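Local coordinates for proteasome assembly chaperone family protein (PDB 3VR0) that probably activates the archaeal proteasome, as a homologue of the proteasome assembly chaperones, at residues R154-Y168 with K201-E213. Residues are numbered along the deposited sequence; the frame is centred on the assembly and turned at random.
Sequences RVLAAVTHEDLIEYY and KLRGMFGISLLGE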
ATOM      1  N   ARG C 154     -22.896 -26.799 -10.414  1.00 47.95           N
ATOM      2  CA  ARG C 154     -22.816 -26.340 -11.773  1.00 46.34           C
ATOM      3  C   ARG C 154     -21.412 -25.717 -12.021  1.00 44.18           C
ATOM      4  O   ARG C 154     -20.703 -25.389 -11.061  1.00 42.91           O
ATOM      5  CB  ARG C 154     -23.951 -25.337 -12.039  1.00 47.13           C
ATOM      6  CG  ARG C 154     -25.355 -25.874 -11.625  1.00 50.74           C
ATOM      7  CD  ARG C 154     -26.541 -25.188 -12.259  1.00 55.04           C
ATOM      8  NE  ARG C 154     -26.525 -23.720 -12.223  1.00 62.74           N
ATOM      9  CZ  ARG C 154     -27.100 -22.962 -11.280  1.00 66.80           C
ATOM     10  NH1 ARG C 154     -27.039 -21.634 -11.368  1.00 67.01           N
ATOM     11  NH2 ARG C 154     -27.724 -23.516 -10.240  1.00 68.65           N
ATOM     12  N   VAL C 155     -21.031 -25.573 -13.294  1.00 41.55           N
ATOM     13  CA  VAL C 155     -19.746 -24.988 -13.690  1.00 39.40           C
ATOM     14  C   VAL C 155     -19.974 -23.821 -14.612  1.00 37.79           C
ATOM     15  O   VAL C 155     -20.606 -23.987 -15.640  1.00 38.32           O
ATOM     16  CB  VAL C 155     -18.826 -26.031 -14.409  1.00 39.19           C
ATOM     17  CG1 VAL C 155     -17.730 -25.330 -15.258  1.00 38.83           C
ATOM     18  CG2 VAL C 155     -18.219 -26.942 -13.387  1.00 38.61           C
ATOM     19  N   LEU C 156     -19.453 -22.636 -14.263  1.00 36.09           N
ATOM     20  CA  LEU C 156     -19.711 -21.460 -15.061  1.00 33.81           C
ATOM     21  C   LEU C 156     -18.505 -21.161 -15.938  1.00 32.79           C
ATOM     22  O   LEU C 156     -17.361 -21.159 -15.444  1.00 32.44           O
ATOM     23  CB  LEU C 156     -19.976 -20.273 -14.143  1.00 35.44           C
ATOM     24  CG  LEU C 156     -20.950 -20.381 -12.969  1.00 37.20           C
ATOM     25  CD1 LEU C 156     -20.965 -19.026 -12.251  1.00 39.65           C
ATOM     26  CD2 LEU C 156     -22.336 -20.689 -13.485  1.00 40.54           C
ATOM     27  N   ALA C 157     -18.768 -20.848 -17.203  1.00 31.16           N
ATOM     28  CA  ALA C 157     -17.751 -20.732 -18.233  1.00 30.95           C
ATOM     29  C   ALA C 157     -17.785 -19.348 -18.818  1.00 29.99           C
ATOM     30  O   ALA C 157     -18.861 -18.796 -19.015  1.00 29.54           O
ATOM     31  CB  ALA C 157     -17.996 -21.775 -19.375  1.00 30.70           C
ATOM     32  N   ALA C 158     -16.599 -18.793 -19.078  1.00 29.09           N
ATOM     33  CA  ALA C 158     -16.450 -17.594 -19.862  1.00 28.29           C
ATOM     34  C   ALA C 158     -15.117 -17.709 -20.580  1.00 28.47           C
ATOM     35  O   ALA C 158     -14.207 -18.389 -20.098  1.00 29.43           O
ATOM     36  CB  ALA C 158     -16.522 -16.326 -18.955  1.00 27.36           C
ATOM     37  N   VAL C 159     -15.000 -17.043 -21.714  1.00 27.63           N
ATOM     38  CA  VAL C 159     -13.855 -17.171 -22.600  1.00 28.87           C
ATOM     39  C   VAL C 159     -13.332 -15.778 -22.915  1.00 29.36           C
ATOM     40  O   VAL C 159     -14.021 -14.802 -22.672  1.00 28.59           O
ATOM     41  CB  VAL C 159     -14.313 -17.798 -23.974  1.00 29.04           C
ATOM     42  CG1 VAL C 159     -14.584 -19.287 -23.846  1.00 26.14           C
ATOM     43  CG2 VAL C 159     -15.589 -17.133 -24.417  1.00 31.81           C
ATOM     44  N   THR C 160     -12.135 -15.699 -23.485  1.00 29.75           N
ATOM     45  CA  THR C 160     -11.512 -14.438 -23.815  1.00 30.13           C
ATOM     46  C   THR C 160     -11.960 -13.889 -25.155  1.00 32.17           C
ATOM     47  O   THR C 160     -11.786 -12.697 -25.422  1.00 31.01           O
ATOM     48  CB  THR C 160      -9.999 -14.614 -23.943  1.00 30.11           C
ATOM     49  OG1 THR C 160      -9.742 -15.571 -24.968  1.00 29.03           O
ATOM     50  CG2 THR C 160      -9.365 -15.064 -22.603  1.00 27.28           C
ATOM     51  N   HIS C 161     -12.480 -14.761 -26.019  1.00 33.44           N
ATOM     52  CA  HIS C 161     -12.919 -14.356 -27.366  1.00 36.17           C
ATOM     53  C   HIS C 161     -14.231 -15.090 -27.702  1.00 37.78           C
ATOM     54  O   HIS C 161     -14.419 -16.263 -27.329  1.00 38.02           O
ATOM     55  CB  HIS C 161     -11.872 -14.688 -28.442  1.00 35.74           C
ATOM     56  CG  HIS C 161     -10.525 -14.068 -28.216  1.00 35.54           C
ATOM     57  ND1 HIS C 161      -9.636 -14.532 -27.270  1.00 34.42           N
ATOM     58  CD2 HIS C 161      -9.905 -13.035 -28.843  1.00 35.58           C
ATOM     59  CE1 HIS C 161      -8.530 -13.801 -27.319  1.00 35.26           C
ATOM     60  NE2 HIS C 161      -8.670 -12.891 -28.269  1.00 33.38           N
ATOM     61  N   GLU C 162     -15.123 -14.384 -28.388  1.00 39.16           N
ATOM     62  CA  GLU C 162     -16.445 -14.901 -28.748  1.00 41.15           C
ATOM     63  C   GLU C 162     -16.415 -16.240 -29.519  1.00 40.63           C
ATOM     64  O   GLU C 162     -17.147 -17.122 -29.163  1.00 40.45           O
ATOM     65  CB  GLU C 162     -17.221 -13.854 -29.551  1.00 41.52           C
ATOM     66  CG  GLU C 162     -18.567 -13.561 -28.934  1.00 47.32           C
ATOM     67  CD  GLU C 162     -19.616 -13.057 -29.939  1.00 53.50           C
ATOM     68  OE1 GLU C 162     -20.771 -13.533 -29.837  1.00 56.30           O
ATOM     69  OE2 GLU C 162     -19.293 -12.208 -30.817  1.00 54.43           O
ATOM     70  N   ASP C 163     -15.534 -16.385 -30.515  1.00 41.27           N
ATOM     71  CA  ASP C 163     -15.480 -17.585 -31.373  1.00 42.37           C
ATOM     72  C   ASP C 163     -15.186 -18.886 -30.640  1.00 41.66           C
ATOM     73  O   ASP C 163     -15.431 -19.979 -31.153  1.00 41.62           O
ATOM     74  CB  ASP C 163     -14.527 -17.411 -32.565  1.00 43.22           C
ATOM     75  CG  ASP C 163     -13.103 -17.032 -32.159  1.00 48.51           C
ATOM     76  OD1 ASP C 163     -12.930 -16.106 -31.344  1.00 53.57           O
ATOM     77  OD2 ASP C 163     -12.136 -17.646 -32.686  1.00 53.18           O
ATOM     78  N   LEU C 164     -14.692 -18.748 -29.418  1.00 40.11           N
ATOM     79  CA  LEU C 164     -14.257 -19.861 -28.620  1.00 38.14           C
ATOM     80  C   LEU C 164     -15.415 -20.500 -27.900  1.00 37.63           C
ATOM     81  O   LEU C 164     -15.269 -21.588 -27.335  1.00 36.56           O
ATOM     82  CB  LEU C 164     -13.233 -19.376 -27.575  1.00 36.88           C
ATOM     83  CG  LEU C 164     -11.847 -18.982 -28.081  1.00 34.66           C
ATOM     84  CD1 LEU C 164     -11.071 -18.368 -26.936  1.00 30.91           C
ATOM     85  CD2 LEU C 164     -11.106 -20.216 -28.660  1.00 33.40           C
ATOM     86  N   ILE C 165     -16.555 -19.823 -27.844  1.00 38.03           N
ATOM     87  CA  ILE C 165     -17.695 -20.459 -27.159  1.00 39.74           C
ATOM     88  C   ILE C 165     -18.066 -21.802 -27.820  1.00 40.09           C
ATOM     89  O   ILE C 165     -18.239 -22.814 -27.128  1.00 39.53           O
ATOM     90  CB  ILE C 165     -18.935 -19.581 -27.070  1.00 40.20           C
ATOM     91  CG1 ILE C 165     -18.675 -18.406 -26.120  1.00 40.75           C
ATOM     92  CG2 ILE C 165     -20.097 -20.418 -26.513  1.00 39.21           C
ATOM     93  CD1 ILE C 165     -19.782 -17.344 -26.102  1.00 39.95           C
ATOM     94  N   GLU C 166     -18.131 -21.827 -29.146  1.00 41.35           N
ATOM     95  CA  GLU C 166     -18.559 -23.070 -29.795  1.00 43.99           C
ATOM     96  C   GLU C 166     -17.393 -24.062 -29.937  1.00 43.78           C
ATOM     97  O   GLU C 166     -17.587 -25.302 -29.878  1.00 43.17           O
ATOM     98  CB  GLU C 166     -19.314 -22.809 -31.091  1.00 45.25           C
ATOM     99  CG  GLU C 166     -18.502 -22.373 -32.302  1.00 49.73           C
ATOM    100  CD  GLU C 166     -19.283 -22.648 -33.599  1.00 57.13           C
ATOM    101  OE1 GLU C 166     -20.351 -23.320 -33.512  1.00 59.89           O
ATOM    102  OE2 GLU C 166     -18.844 -22.203 -34.694  1.00 58.73           O
ATOM    103  N   TYR C 167     -16.180 -23.501 -30.006  1.00 43.04           N
ATOM    104  CA  TYR C 167     -14.978 -24.315 -29.905  1.00 42.31           C
ATOM    105  C   TYR C 167     -15.057 -25.145 -28.645  1.00 41.52           C
ATOM    106  O   TYR C 167     -15.035 -26.370 -28.720  1.00 41.11           O
ATOM    107  CB  TYR C 167     -13.683 -23.481 -29.960  1.00 42.51           C
ATOM    108  CG  TYR C 167     -12.439 -24.318 -29.790  1.00 43.05           C
ATOM    109  CD1 TYR C 167     -11.942 -25.116 -30.854  1.00 43.00           C
ATOM    110  CD2 TYR C 167     -11.761 -24.346 -28.574  1.00 41.44           C
ATOM    111  CE1 TYR C 167     -10.802 -25.905 -30.697  1.00 40.23           C
ATOM    112  CE2 TYR C 167     -10.613 -25.131 -28.409  1.00 42.55           C
ATOM    113  CZ  TYR C 167     -10.142 -25.906 -29.478  1.00 42.39           C
ATOM    114  OH  TYR C 167      -9.020 -26.686 -29.292  1.00 42.83           O
ATOM    115  N   TYR C 168     -15.196 -24.500 -27.484  1.00 40.94           N
ATOM    116  CA  TYR C 168     -15.204 -25.269 -26.248  1.00 40.21           C
ATOM    117  C   TYR C 168     -16.502 -26.012 -26.055  1.00 40.51           C
ATOM    118  O   TYR C 168     -16.524 -27.039 -25.398  1.00 39.45           O
ATOM    119  CB  TYR C 168     -14.878 -24.426 -25.003  1.00 39.62           C
ATOM    120  CG  TYR C 168     -13.456 -23.955 -24.991  1.00 38.03           C
ATOM    121  CD1 TYR C 168     -13.144 -22.633 -25.258  1.00 34.29           C
ATOM    122  CD2 TYR C 168     -12.422 -24.842 -24.740  1.00 36.03           C
ATOM    123  CE1 TYR C 168     -11.840 -22.202 -25.282  1.00 34.57           C
ATOM    124  CE2 TYR C 168     -11.126 -24.441 -24.772  1.00 34.50           C
ATOM    125  CZ  TYR C 168     -10.831 -23.122 -25.037  1.00 34.38           C
ATOM    126  OH  TYR C 168      -9.537 -22.724 -25.042  1.00 27.88           O
ATOM    127  N   LYS C 201      -5.069 -12.130 -22.901  1.00 29.58           N
ATOM    128  CA  LYS C 201      -5.795 -11.601 -24.068  1.00 30.71           C
ATOM    129  C   LYS C 201      -5.133 -10.366 -24.711  1.00 31.01           C
ATOM    130  O   LYS C 201      -5.130 -10.189 -25.940  1.00 30.43           O
ATOM    131  CB  LYS C 201      -7.193 -11.273 -23.578  1.00 31.62           C
ATOM    132  CG  LYS C 201      -8.110 -10.707 -24.611  1.00 34.71           C
ATOM    133  CD  LYS C 201      -9.378 -10.327 -23.891  1.00 33.04           C
ATOM    134  CE  LYS C 201     -10.452  -9.908 -24.833  1.00 28.56           C
ATOM    135  NZ  LYS C 201     -11.686 -10.328 -24.115  1.00 31.49           N
ATOM    136  N   LEU C 202      -4.540  -9.499 -23.887  1.00 31.48           N
ATOM    137  CA  LEU C 202      -3.756  -8.369 -24.402  1.00 31.33           C
ATOM    138  C   LEU C 202      -2.537  -8.813 -25.180  1.00 31.69           C
ATOM    139  O   LEU C 202      -2.025  -8.076 -26.028  1.00 32.43           O
ATOM    140  CB  LEU C 202      -3.266  -7.459 -23.261  1.00 31.88           C
ATOM    141  CG  LEU C 202      -4.256  -6.796 -22.288  1.00 32.98           C
ATOM    142  CD1 LEU C 202      -3.545  -5.641 -21.524  1.00 34.98           C
ATOM    143  CD2 LEU C 202      -5.463  -6.237 -23.031  1.00 35.76           C
ATOM    144  N   ARG C 203      -2.016  -9.990 -24.859  1.00 31.73           N
ATOM    145  CA  ARG C 203      -0.806 -10.475 -25.533  1.00 31.65           C
ATOM    146  C   ARG C 203      -1.137 -11.378 -26.705  1.00 31.24           C
ATOM    147  O   ARG C 203      -0.248 -11.891 -27.319  1.00 31.10           O
ATOM    148  CB  ARG C 203       0.051 -11.299 -24.579  1.00 30.92           C
ATOM    149  CG  ARG C 203       0.531 -10.538 -23.440  1.00 32.04           C
ATOM    150  CD  ARG C 203       1.231 -11.486 -22.513  1.00 29.97           C
ATOM    151  NE  ARG C 203       1.669 -10.782 -21.327  1.00 26.35           N
ATOM    152  CZ  ARG C 203       2.799 -11.052 -20.708  1.00 30.85           C
ATOM    153  NH1 ARG C 203       3.619 -11.984 -21.204  1.00 28.41           N
ATOM    154  NH2 ARG C 203       3.127 -10.376 -19.614  1.00 32.63           N
ATOM    155  N   GLY C 204      -2.412 -11.609 -26.986  1.00 31.27           N
ATOM    156  CA  GLY C 204      -2.766 -12.402 -28.168  1.00 30.53           C
ATOM    157  C   GLY C 204      -2.997 -13.851 -27.803  1.00 29.89           C
ATOM    158  O   GLY C 204      -3.201 -14.674 -28.686  1.00 30.57           O
ATOM    159  N   MET C 205      -2.986 -14.145 -26.499  1.00 28.55           N
ATOM    160  CA  MET C 205      -3.331 -15.465 -25.923  1.00 26.79           C
ATOM    161  C   MET C 205      -4.844 -15.587 -25.709  1.00 26.67           C
ATOM    162  O   MET C 205      -5.601 -14.620 -25.882  1.00 26.37           O
ATOM    163  CB  MET C 205      -2.593 -15.664 -24.580  1.00 26.67           C
ATOM    164  CG  MET C 205      -1.052 -15.563 -24.690  1.00 23.65           C
ATOM    165  SD  MET C 205      -0.261 -15.606 -23.065  1.00 27.03           S
ATOM    166  CE  MET C 205      -0.299 -17.381 -22.642  1.00 23.38           C
ATOM    167  N   PHE C 206      -5.310 -16.775 -25.322  1.00 25.86           N
ATOM    168  CA  PHE C 206      -6.756 -17.014 -25.314  1.00 25.01           C
ATOM    169  C   PHE C 206      -7.064 -18.148 -24.399  1.00 24.33           C
ATOM    170  O   PHE C 206      -6.150 -18.929 -24.043  1.00 24.13           O
ATOM    171  CB  PHE C 206      -7.301 -17.271 -26.724  1.00 25.29           C
ATOM    172  CG  PHE C 206      -6.774 -18.547 -27.391  1.00 26.21           C
ATOM    173  CD1 PHE C 206      -7.477 -19.741 -27.282  1.00 26.62           C
ATOM    174  CD2 PHE C 206      -5.608 -18.529 -28.161  1.00 27.87           C
ATOM    175  CE1 PHE C 206      -7.005 -20.929 -27.927  1.00 29.67           C
ATOM    176  CE2 PHE C 206      -5.120 -19.706 -28.792  1.00 28.38           C
ATOM    177  CZ  PHE C 206      -5.841 -20.905 -28.679  1.00 26.01           C
ATOM    178  N   GLY C 207      -8.323 -18.254 -24.007  1.00 22.78           N
ATOM    179  CA  GLY C 207      -8.702 -19.382 -23.193  1.00 23.05           C
ATOM    180  C   GLY C 207     -10.028 -19.274 -22.497  1.00 22.95           C
ATOM    181  O   GLY C 207     -10.892 -18.563 -22.943  1.00 23.91           O
ATOM    182  N   ILE C 208     -10.186 -20.007 -21.410  1.00 22.46           N
ATOM    183  CA  ILE C 208     -11.489 -20.198 -20.816  1.00 23.40           C
ATOM    184  C   ILE C 208     -11.310 -20.267 -19.306  1.00 23.33           C
ATOM    185  O   ILE C 208     -10.325 -20.791 -18.828  1.00 23.28           O
ATOM    186  CB  ILE C 208     -12.161 -21.550 -21.353  1.00 22.76           C
ATOM    187  CG1 ILE C 208     -13.549 -21.731 -20.797  1.00 24.18           C
ATOM    188  CG2 ILE C 208     -11.233 -22.809 -21.066  1.00 20.61           C
ATOM    189  CD1 ILE C 208     -14.457 -22.776 -21.682  1.00 26.23           C
ATOM    190  N   SER C 209     -12.271 -19.698 -18.589  1.00 23.76           N
ATOM    191  CA  SER C 209     -12.377 -19.780 -17.185  1.00 24.56           C
ATOM    192  C   SER C 209     -13.484 -20.772 -16.848  1.00 25.71           C
ATOM    193  O   SER C 209     -14.595 -20.669 -17.346  1.00 27.05           O
ATOM    194  CB  SER C 209     -12.853 -18.405 -16.654  1.00 25.25           C
ATOM    195  OG  SER C 209     -13.310 -18.595 -15.316  1.00 26.85           O
ATOM    196  N   LEU C 210     -13.233 -21.694 -15.944  1.00 27.42           N
ATOM    197  CA  LEU C 210     -14.277 -22.575 -15.514  1.00 28.21           C
ATOM    198  C   LEU C 210     -14.333 -22.491 -14.010  1.00 28.76           C
ATOM    199  O   LEU C 210     -13.367 -22.829 -13.341  1.00 28.84           O
ATOM    200  CB  LEU C 210     -13.982 -24.021 -15.966  1.00 27.76           C
ATOM    201  CG  LEU C 210     -13.940 -24.151 -17.475  1.00 29.33           C
ATOM    202  CD1 LEU C 210     -13.252 -25.486 -17.911  1.00 31.66           C
ATOM    203  CD2 LEU C 210     -15.346 -24.061 -18.035  1.00 28.27           C
ATOM    204  N   LEU C 211     -15.466 -22.020 -13.491  1.00 29.52           N
ATOM    205  CA  LEU C 211     -15.635 -21.844 -12.062  1.00 30.84           C
ATOM    206  C   LEU C 211     -16.828 -22.648 -11.566  1.00 31.18           C
ATOM    207  O   LEU C 211     -17.910 -22.590 -12.148  1.00 31.18           O
ATOM    208  CB  LEU C 211     -15.848 -20.354 -11.712  1.00 31.22           C
ATOM    209  CG  LEU C 211     -14.780 -19.310 -12.064  1.00 32.03           C
ATOM    210  CD1 LEU C 211     -15.282 -17.946 -11.666  1.00 29.52           C
ATOM    211  CD2 LEU C 211     -13.528 -19.608 -11.295  1.00 32.76           C
ATOM    212  N   GLY C 212     -16.624 -23.360 -10.468  1.00 31.79           N
ATOM    213  CA  GLY C 212     -17.632 -24.202  -9.927  1.00 33.66           C
ATOM    214  C   GLY C 212     -18.318 -23.577  -8.731  1.00 35.87           C
ATOM    215  O   GLY C 212     -17.668 -22.979  -7.861  1.00 34.24           O
ATOM    216  N   GLU C 213     -19.634 -23.776  -8.673  1.00 36.80           N
ATOM    217  CA  GLU C 213     -20.433 -23.334  -7.541  1.00 38.43           C
ATOM    218  C   GLU C 213     -19.981 -24.018  -6.283  1.00 38.10           C
ATOM    219  O   GLU C 213     -19.796 -25.220  -6.252  1.00 38.92           O
ATOM    220  CB  GLU C 213     -21.923 -23.592  -7.774  1.00 38.71           C
ATOM    221  CG  GLU C 213     -22.536 -22.669  -8.785  1.00 41.94           C
ATOM    222  CD  GLU C 213     -23.965 -23.070  -9.145  1.00 49.41           C
ATOM    223  OE1 GLU C 213     -24.310 -24.280  -8.979  1.00 53.00           O
ATOM    224  OE2 GLU C 213     -24.728 -22.186  -9.609  1.00 48.02           O
TER
HETATM  225  O   HOH W   1     -16.324 -18.584 -15.266  1.00 28.25           O
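Strands 155-159 and 206-213 lie side by side in antiparallel register, and Leu156 with Leu211 and Ala158 with Ser209 are the hydrogen-bonded pairs, each joined by two backbone bonds. A water bridges Leu156 O and Ser209 OG, which chi1 of 164° swings away from its own backbone N. At one end Glu213 N bonds Arg154 O, while the Glu213 carboxylate lies over a face of the Arg154 guanidinium, OE2 3.0 Å from NH1, a salt bridge of charge alone; Glu213 OE1 accepts Arg154 N at 3.2 Å, the donor standing above the carboxylate plane. At the other end Gly207 N gives its hydrogen to Thr160 OG1, which shares a 2.5 Å hydrogen bond with His161 ND1. Lys201 NZ reaches Thr160 O at 2.7 Å and also bonds Val82 O of the second subunit. Beside helix 164-172, Ile208 CG2 sits 4.1 Å from the Tyr168 ring centroid in a CH-pi contact, the opposite face being taken by Tyr167, and Tyr168 OH bonds Glu137. On the same sheet face as Ile208, beside helix 221-235, Leu210 CD2 touches Ala157 CB at 3.7 Å. With strand 137-145 parallel to 206-214 on its other side, this is an antiparallel pair inside the mixed sheet of an alpha/beta PAC2-family fold.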